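Local coordinates for light Chain (Clostridium botulinum, PDB 6BVD), which is the zinc-dependent protease domain of the mosaic botulinum neurotoxin type HA and, like related light chains, probably cleaves a SNARE protein of the nerve terminal, at residues S284-Y287 against N288-L291; N318-E321 against W322-Q325; E353-L356 against A357-K361. All coordinates share one frame; numbering follows the deposited sequence. Where two conformers were deposited one is given.

Interaction 1 of 3, residues S284-Y287 against N288-L291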
loop_
_atom_site.group_PDB
_atom_site.type_symbol
_atom_site.label_atom_id
_atom_site.label_comp_id
_atom_site.label_asym_id
_atom_site.label_seq_id
_atom_site.Cartn_x
_atom_site.Cartn_y
_atom_site.Cartn_z
ATOM N N SER A 284 5.722 1.989 41.185
ATOM C CA SER A 284 5.723 0.760 41.973
ATOM C C SER A 284 4.313 0.324 42.399
ATOM O O SER A 284 4.014 -0.885 42.432
ATOM C CB SER A 284 6.603 0.912 43.206
ATOM O OG SER A 284 7.975 0.981 42.817
ATOM N N GLN A 285 3.450 1.284 42.720
ATOM C CA GLN A 285 2.051 0.952 43.028
ATOM C C GLN A 285 1.363 0.214 41.858
ATOM O O GLN A 285 0.697 -0.824 42.066
ATOM C CB GLN A 285 1.258 2.208 43.353
ATOM C CG GLN A 285 1.218 2.580 44.799
ATOM C CD GLN A 285 0.382 3.827 45.016
ATOM O OE1 GLN A 285 0.396 4.745 44.189
ATOM N NE2 GLN A 285 -0.370 3.858 46.115
ATOM N N LEU A 286 1.487 0.768 40.649
ATOM C CA LEU A 286 0.869 0.155 39.459
ATOM C C LEU A 286 1.401 -1.256 39.201
ATOM O O LEU A 286 0.639 -2.171 38.900
ATOM C CB LEU A 286 1.077 1.030 38.230
ATOM C CG LEU A 286 0.451 2.428 38.363
ATOM C CD1 LEU A 286 0.774 3.255 37.154
ATOM C CD2 LEU A 286 -1.076 2.352 38.552
ATOM N N TYR A 287 2.714 -1.414 39.297
ATOM C CA TYR A 287 3.350 -2.705 39.136
ATOM C C TYR A 287 2.826 -3.716 40.153
ATOM O O TYR A 287 2.529 -4.872 39.803
ATOM C CB TYR A 287 4.865 -2.552 39.238
ATOM C CG TYR A 287 5.676 -3.810 38.954
ATOM C CD1 TYR A 287 6.202 -4.059 37.688
ATOM C CD2 TYR A 287 5.972 -4.714 39.983
ATOM C CE1 TYR A 287 6.968 -5.203 37.425
ATOM C CE2 TYR A 287 6.739 -5.851 39.739
ATOM C CZ TYR A 287 7.239 -6.088 38.464
ATOM O OH TYR A 287 7.996 -7.218 38.231
ATOM N N ASN A 288 2.722 -3.302 41.412
ATOM C CA ASN A 288 2.246 -4.217 42.443
ATOM C C ASN A 288 0.742 -4.488 42.349
ATOM O O ASN A 288 0.283 -5.575 42.726
ATOM C CB ASN A 288 2.622 -3.711 43.829
ATOM C CG ASN A 288 4.110 -3.825 44.073
ATOM O OD1 ASN A 288 4.732 -4.817 43.667
ATOM N ND2 ASN A 288 4.702 -2.797 44.686
ATOM N N LYS A 289 -0.025 -3.523 41.864
ATOM C CA LYS A 289 -1.458 -3.750 41.670
ATOM C C LYS A 289 -1.673 -4.822 40.591
ATOM O O LYS A 289 -2.459 -5.762 40.789
ATOM C CB LYS A 289 -2.174 -2.465 41.275
ATOM C CG LYS A 289 -3.659 -2.656 40.962
ATOM C CD LYS A 289 -4.278 -1.375 40.414
ATOM C CE LYS A 289 -3.471 -0.861 39.172
ATOM N NZ LYS A 289 -3.749 -1.542 37.826
ATOM N N VAL A 290 -0.966 -4.691 39.466
ATOM C CA VAL A 290 -1.140 -5.644 38.355
ATOM C C VAL A 290 -0.706 -7.038 38.788
ATOM O O VAL A 290 -1.371 -8.027 38.460
ATOM C CB VAL A 290 -0.366 -5.237 37.055
ATOM C CG1 VAL A 290 -0.541 -6.319 35.941
ATOM C CG2 VAL A 290 -0.832 -3.877 36.541
ATOM N N LEU A 291 0.389 -7.114 39.539
ATOM C CA LEU A 291 0.908 -8.374 40.033
ATOM C C LEU A 291 -0.084 -9.072 40.961
ATOM O O LEU A 291 -0.300 -10.281 40.865
ATOM C CB LEU A 291 2.237 -8.155 40.770
ATOM C CG LEU A 291 2.811 -9.356 41.519
ATOM C CD1 LEU A 291 3.102 -10.503 40.530
ATOM C CD2 LEU A 291 4.055 -8.990 42.313
#
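Y287 and N288, neighbours on helix 280-301, cross at a slant where their side chains meet, within a local contact of consecutive helical turns toward the periphery of the light chain. Four i to i+4 backbone bonds hold it, from N288 N to S284 O through L291 N to Y287 O; the shortest joins K289 N to Q285 O at 2.8 Å. The N288 side chain folds back along its own helix: chi1 of -71° sets CG beside the backbone N, and ND2 stops 3.0 Å from S284 O, at an angle too poor for a hydrogen bond. Its other branch, OD1, sits in the plane of the Y287 ring, at the edge, 3.9 Å from CD2, with the amide turned 80° to the ring. This is an amphipathic helix packed on another: Y287 makes edge-to-face contacts with F341 and Y345 of helix 338-348, and V290 and L291 lie against the same helix. L286, buried, also reaches Y345 and touches I242 and Y245. On its flank the bend of the K289 chain at chi3 (55°) turns CE toward L286 CD2, 4.1 Å away, the two side chains pointing the same way.

Interaction 2 of 3, residues N318-E321 against W322-Q325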
loop_
_atom_site.group_PDB
_atom_site.type_symbol
_atom_site.label_atom_id
_atom_site.label_comp_id
_atom_site.label_asym_id
_atom_site.label_seq_id
_atom_site.Cartn_x
_atom_site.Cartn_y
_atom_site.Cartn_z
ATOM N N ASN A 318 -5.182 -22.951 28.083
ATOM C CA ASN A 318 -3.886 -22.778 27.426
ATOM C C ASN A 318 -3.699 -21.341 26.984
ATOM O O ASN A 318 -2.618 -20.761 27.113
ATOM C CB ASN A 318 -3.759 -23.707 26.214
ATOM C CG ASN A 318 -3.796 -25.152 26.599
ATOM O OD1 ASN A 318 -3.613 -25.493 27.768
ATOM N ND2 ASN A 318 -4.052 -26.025 25.623
ATOM N N LEU A 319 -4.769 -20.755 26.471
ATOM C CA LEU A 319 -4.699 -19.387 25.990
ATOM C C LEU A 319 -4.363 -18.378 27.116
ATOM O O LEU A 319 -3.527 -17.474 26.902
ATOM C CB LEU A 319 -6.005 -19.037 25.314
ATOM C CG LEU A 319 -5.991 -17.917 24.290
ATOM C CD1 LEU A 319 -7.204 -18.127 23.400
ATOM C CD2 LEU A 319 -6.027 -16.561 24.964
ATOM N N TYR A 320 -4.974 -18.532 28.297
ATOM C CA TYR A 320 -4.698 -17.618 29.435
ATOM C C TYR A 320 -3.342 -17.924 30.094
ATOM O O TYR A 320 -2.675 -17.014 30.623
ATOM C CB TYR A 320 -5.838 -17.686 30.480
ATOM C CG TYR A 320 -7.141 -17.190 29.890
ATOM C CD1 TYR A 320 -7.176 -16.002 29.171
ATOM C CD2 TYR A 320 -8.332 -17.930 30.001
ATOM C CE1 TYR A 320 -8.310 -15.559 28.558
ATOM C CE2 TYR A 320 -9.500 -17.480 29.412
ATOM C CZ TYR A 320 -9.508 -16.287 28.705
ATOM O OH TYR A 320 -10.663 -15.804 28.079
ATOM N N GLU A 321 -2.903 -19.186 30.016
ATOM C CA GLU A 321 -1.578 -19.546 30.500
ATOM C C GLU A 321 -0.527 -18.735 29.742
ATOM O O GLU A 321 0.378 -18.159 30.354
ATOM C CB GLU A 321 -1.294 -21.034 30.343
ATOM C CG GLU A 321 0.160 -21.393 30.707
ATOM C CD GLU A 321 0.520 -22.845 30.366
ATOM O OE1 GLU A 321 -0.333 -23.543 29.778
ATOM O OE2 GLU A 321 1.671 -23.265 30.651
ATOM N N TRP A 322 -0.695 -18.660 28.425
ATOM C CA TRP A 322 0.176 -17.867 27.563
ATOM C C TRP A 322 0.018 -16.344 27.753
ATOM O O TRP A 322 1.028 -15.622 27.869
ATOM C CB TRP A 322 -0.065 -18.201 26.095
ATOM C CG TRP A 322 0.792 -17.353 25.240
ATOM C CD1 TRP A 322 0.383 -16.288 24.504
ATOM C CD2 TRP A 322 2.189 -17.531 24.958
ATOM N NE1 TRP A 322 1.438 -15.772 23.801
ATOM C CE2 TRP A 322 2.557 -16.522 24.055
ATOM C CE3 TRP A 322 3.164 -18.451 25.383
ATOM C CZ2 TRP A 322 3.869 -16.392 23.568
ATOM C CZ3 TRP A 322 4.461 -18.334 24.892
ATOM C CH2 TRP A 322 4.801 -17.310 23.999
ATOM N N LYS A 323 -1.233 -15.860 27.749
ATOM C CA LYS A 323 -1.534 -14.433 27.870
ATOM C C LYS A 323 -0.921 -13.828 29.131
ATOM O O LYS A 323 -0.300 -12.766 29.071
ATOM C CB LYS A 323 -3.047 -14.187 27.902
ATOM C CG LYS A 323 -3.410 -12.711 28.088
ATOM C CD LYS A 323 -4.925 -12.493 28.246
ATOM C CE LYS A 323 -5.247 -10.995 28.277
ATOM N NZ LYS A 323 -6.580 -10.594 28.780
ATOM N N TYR A 324 -1.115 -14.495 30.268
ATOM C CA TYR A 324 -0.644 -13.944 31.534
ATOM C C TYR A 324 0.723 -14.470 31.908
ATOM O O TYR A 324 1.225 -14.152 32.968
ATOM C CB TYR A 324 -1.642 -14.242 32.653
ATOM C CG TYR A 324 -2.945 -13.550 32.440
ATOM C CD1 TYR A 324 -3.050 -12.169 32.637
ATOM C CD2 TYR A 324 -4.096 -14.258 32.084
ATOM C CE1 TYR A 324 -4.225 -11.513 32.447
ATOM C CE2 TYR A 324 -5.308 -13.602 31.899
ATOM C CZ TYR A 324 -5.357 -12.229 32.085
ATOM O OH TYR A 324 -6.506 -11.532 31.906
ATOM N N GLN A 325 1.316 -15.279 31.028
ATOM C CA GLN A 325 2.647 -15.849 31.223
ATOM C C GLN A 325 2.790 -16.570 32.535
ATOM O O GLN A 325 3.803 -16.442 33.250
ATOM C CB GLN A 325 3.694 -14.749 31.133
ATOM C CG GLN A 325 3.810 -14.191 29.738
ATOM C CD GLN A 325 4.537 -15.146 28.800
ATOM O OE1 GLN A 325 5.759 -15.290 28.897
ATOM N NE2 GLN A 325 3.807 -15.765 27.865
#
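The end of helix 313-323 runs through N318-K323, and the chain leaves it at Y324 and Q325; three i to i+4 bonds hold this stretch, W322 N to N318 O, K323 N to L319 O (2.9 Å) and Y324 N to Y320 O. Q325 then takes a positive phi of 53° in a Schellman motif. The same residue secures the turn a second time: its NE2 gives a nearly straight bond of 2.8 Å to W322 O, lying in the carbonyl plane on a lone pair, while Q325 N makes a weak bond to that oxygen. The W322 carbonyl thus takes a firm side-chain bond and a weak backbone one.

Along one side of the helix Y320 and Y324 run next to each other, with Y320 CD1 4.1 Å from Y324 CE2. With chi1 near -65° in both, each CG stands beside its own backbone N and the two rings run out along the same side. Y320 O comes to the edge of the Y324 ring, 3.4 Å from CD2. K323 stretches out fully beside them; its CD lies over one face of the Y324 ring, toward the rim, and near the edge of the Y320 ring, 4.3 Å from CD1. NZ gives a hydrogen bond of 3.3 Å to Y324 OH.

The three polar ends reach beyond the helix to backbone carbonyls: Y320 OH to P118, K323 NZ to I117 and L237, Y324 OH to G188. These carbonyls satisfy the buried polar ends, and the ammonium probably polarises the Y324 hydroxyl it donates to.

Interaction 3 of 3, residues E353-L356 against A357-K361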
loop_
_atom_site.group_PDB
_atom_site.type_symbol
_atom_site.label_atom_id
_atom_site.label_comp_id
_atom_site.label_asym_id
_atom_site.label_seq_id
_atom_site.Cartn_x
_atom_site.Cartn_y
_atom_site.Cartn_z
ATOM N N GLU A 353 4.030 5.927 22.195
ATOM C CA GLU A 353 3.966 6.852 21.070
ATOM C C GLU A 353 5.393 7.266 20.641
ATOM O O GLU A 353 5.708 7.340 19.457
ATOM C CB GLU A 353 3.137 8.078 21.430
ATOM C CG GLU A 353 3.079 9.169 20.344
ATOM C CD GLU A 353 2.251 10.375 20.752
ATOM O OE1 GLU A 353 1.316 10.191 21.583
ATOM O OE2 GLU A 353 2.529 11.517 20.270
ATOM N N PHE A 354 6.233 7.527 21.627
ATOM C CA PHE A 354 7.624 7.934 21.384
ATOM C C PHE A 354 8.392 6.880 20.563
ATOM O O PHE A 354 9.074 7.210 19.584
ATOM C CB PHE A 354 8.342 8.171 22.722
ATOM C CG PHE A 354 9.786 8.634 22.553
ATOM C CD1 PHE A 354 10.069 9.957 22.236
ATOM C CD2 PHE A 354 10.836 7.735 22.684
ATOM C CE1 PHE A 354 11.403 10.394 22.068
ATOM C CE2 PHE A 354 12.167 8.155 22.514
ATOM C CZ PHE A 354 12.449 9.495 22.211
ATOM N N ASN A 355 8.305 5.615 20.972
ATOM C CA ASN A 355 9.037 4.555 20.297
ATOM C C ASN A 355 8.478 4.241 18.915
ATOM O O ASN A 355 9.245 3.974 17.981
ATOM C CB ASN A 355 9.067 3.262 21.142
ATOM C CG ASN A 355 10.002 2.206 20.548
ATOM O OD1 ASN A 355 11.231 2.399 20.514
ATOM N ND2 ASN A 355 9.438 1.096 20.072
ATOM N N LEU A 356 7.150 4.229 18.789
ATOM C CA LEU A 356 6.519 3.944 17.495
ATOM C C LEU A 356 6.807 5.101 16.518
ATOM O O LEU A 356 6.993 4.888 15.329
ATOM C CB LEU A 356 5.004 3.707 17.655
ATOM C CG LEU A 356 4.668 2.434 18.449
ATOM C CD1 LEU A 356 3.143 2.365 18.774
ATOM C CD2 LEU A 356 5.011 1.187 17.725
ATOM N N ALA A 357 6.876 6.329 17.028
ATOM C CA ALA A 357 7.178 7.447 16.157
ATOM C C ALA A 357 8.582 7.289 15.573
ATOM O O ALA A 357 8.798 7.517 14.387
ATOM C CB ALA A 357 7.067 8.791 16.929
ATOM N N TYR A 358 9.513 6.848 16.418
ATOM C CA TYR A 358 10.899 6.618 16.014
ATOM C C TYR A 358 10.971 5.479 14.978
ATOM O O TYR A 358 11.621 5.585 13.911
ATOM C CB TYR A 358 11.738 6.272 17.246
ATOM C CG TYR A 358 13.091 5.701 16.909
ATOM C CD1 TYR A 358 14.137 6.529 16.516
ATOM C CD2 TYR A 358 13.318 4.335 16.968
ATOM C CE1 TYR A 358 15.384 6.007 16.189
ATOM C CE2 TYR A 358 14.545 3.806 16.637
ATOM C CZ TYR A 358 15.572 4.643 16.251
ATOM O OH TYR A 358 16.791 4.099 15.928
ATOM N N GLU A 359 10.285 4.390 15.286
ATOM C CA GLU A 359 10.249 3.234 14.367
ATOM C C GLU A 359 9.617 3.528 12.995
ATOM O O GLU A 359 10.062 2.986 11.963
ATOM C CB GLU A 359 9.516 2.058 15.014
ATOM C CG GLU A 359 10.247 1.402 16.190
ATOM C CD GLU A 359 11.572 0.754 15.798
ATOM O OE1 GLU A 359 11.786 0.448 14.603
ATOM O OE2 GLU A 359 12.411 0.538 16.692
ATOM N N PHE A 360 8.619 4.402 12.977
ATOM C CA PHE A 360 7.929 4.779 11.752
ATOM C C PHE A 360 8.505 6.028 11.049
ATOM O O PHE A 360 8.030 6.415 9.964
ATOM C CB PHE A 360 6.459 5.023 12.070
ATOM C CG PHE A 360 5.614 3.755 12.091
ATOM C CD1 PHE A 360 4.807 3.444 11.020
ATOM C CD2 PHE A 360 5.686 2.867 13.139
ATOM C CE1 PHE A 360 4.039 2.254 11.012
ATOM C CE2 PHE A 360 4.909 1.702 13.146
ATOM C CZ PHE A 360 4.115 1.390 12.060
ATOM N N LYS A 361 9.526 6.656 11.644
ATOM C CA LYS A 361 10.030 7.916 11.107
ATOM C C LYS A 361 8.920 8.916 10.895
ATOM O O LYS A 361 8.824 9.579 9.845
ATOM C CB LYS A 361 10.816 7.664 9.802
ATOM C CG LYS A 361 12.005 6.775 10.027
ATOM C CD LYS A 361 12.758 6.563 8.710
ATOM C CE LYS A 361 14.155 6.037 8.956
ATOM N NZ LYS A 361 14.115 4.611 9.372
HETATM O O HOH W 1 10.589 -1.065 18.994
#
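Helix 353-360 packs against the zinc-bearing helix 222-237, and its first turn is tied to the next where A357 N bonds E353 O at 2.9 Å. Three more i to i+4 bonds follow, of which Y358 N to F354 O is the longest. A357 CB sits 3.2 Å from E353 O, and this methyl touches L224 of the neighbouring helix. L356 and F360 take the same buried side and reach M227. With CG beside its backbone N, F360 swings its ring so that L356 O lies at the edge, near the ring plane, 3.3 Å from CD2.

The fold here is the zincin arrangement of the clostridial neurotoxin proteases, in which an HExxH helix supplies H228 and H232 to the zinc ion and E266 completes the protein ligands. The E353 side chain, buried and about 7 Å from the zinc ion, is placed as a second-shell group: OE1 bridges to R365 and makes a weak bond to H228 ND1, while OE2 takes a bond from T364 OG1, so that the carboxylate may help hold the histidine.

On another side of the helix, where E359 touches A105 of helix 104-115, N355 and E359 lie side by side, amide and carboxylate planes 60° apart. In E359, chi1 of -69° lays CG beside the backbone N, 3.3 Å from N355 O, and the bend at chi2 then turns the carboxylate to a water. That water joins the pair, accepting from N355 ND2 at 2.7 Å and donating weakly to E359 OE2. The chain leaves at K361, whose positive phi marks a Schellman motif, with K361 N bonded to Y358 O at 3.3 Å.

All three are local turns of single helices, each with one side in the protein and one toward solvent, yet they sit on different elements and do not touch. Interactions 1 and 2 lie farther out, each about 23 Å from the chain centre, with nearest atoms about 7 Å apart; Y294, farther along the helix of interaction 1, meets the ring of Y324 edge-to-face. Interaction 3 lies deeper, about 16 Å from the centre, and alone adjoins the zinc site. Chemistry follows place: aromatic packing on a neighbouring helix in interaction 1, buried polar side chains hydrogen-bonded to backbone carbonyls in interaction 2, and a carboxylate network in interaction 3. Schellman motifs end both 318-325 and 353-361, whereas 284-291 is mid-helix.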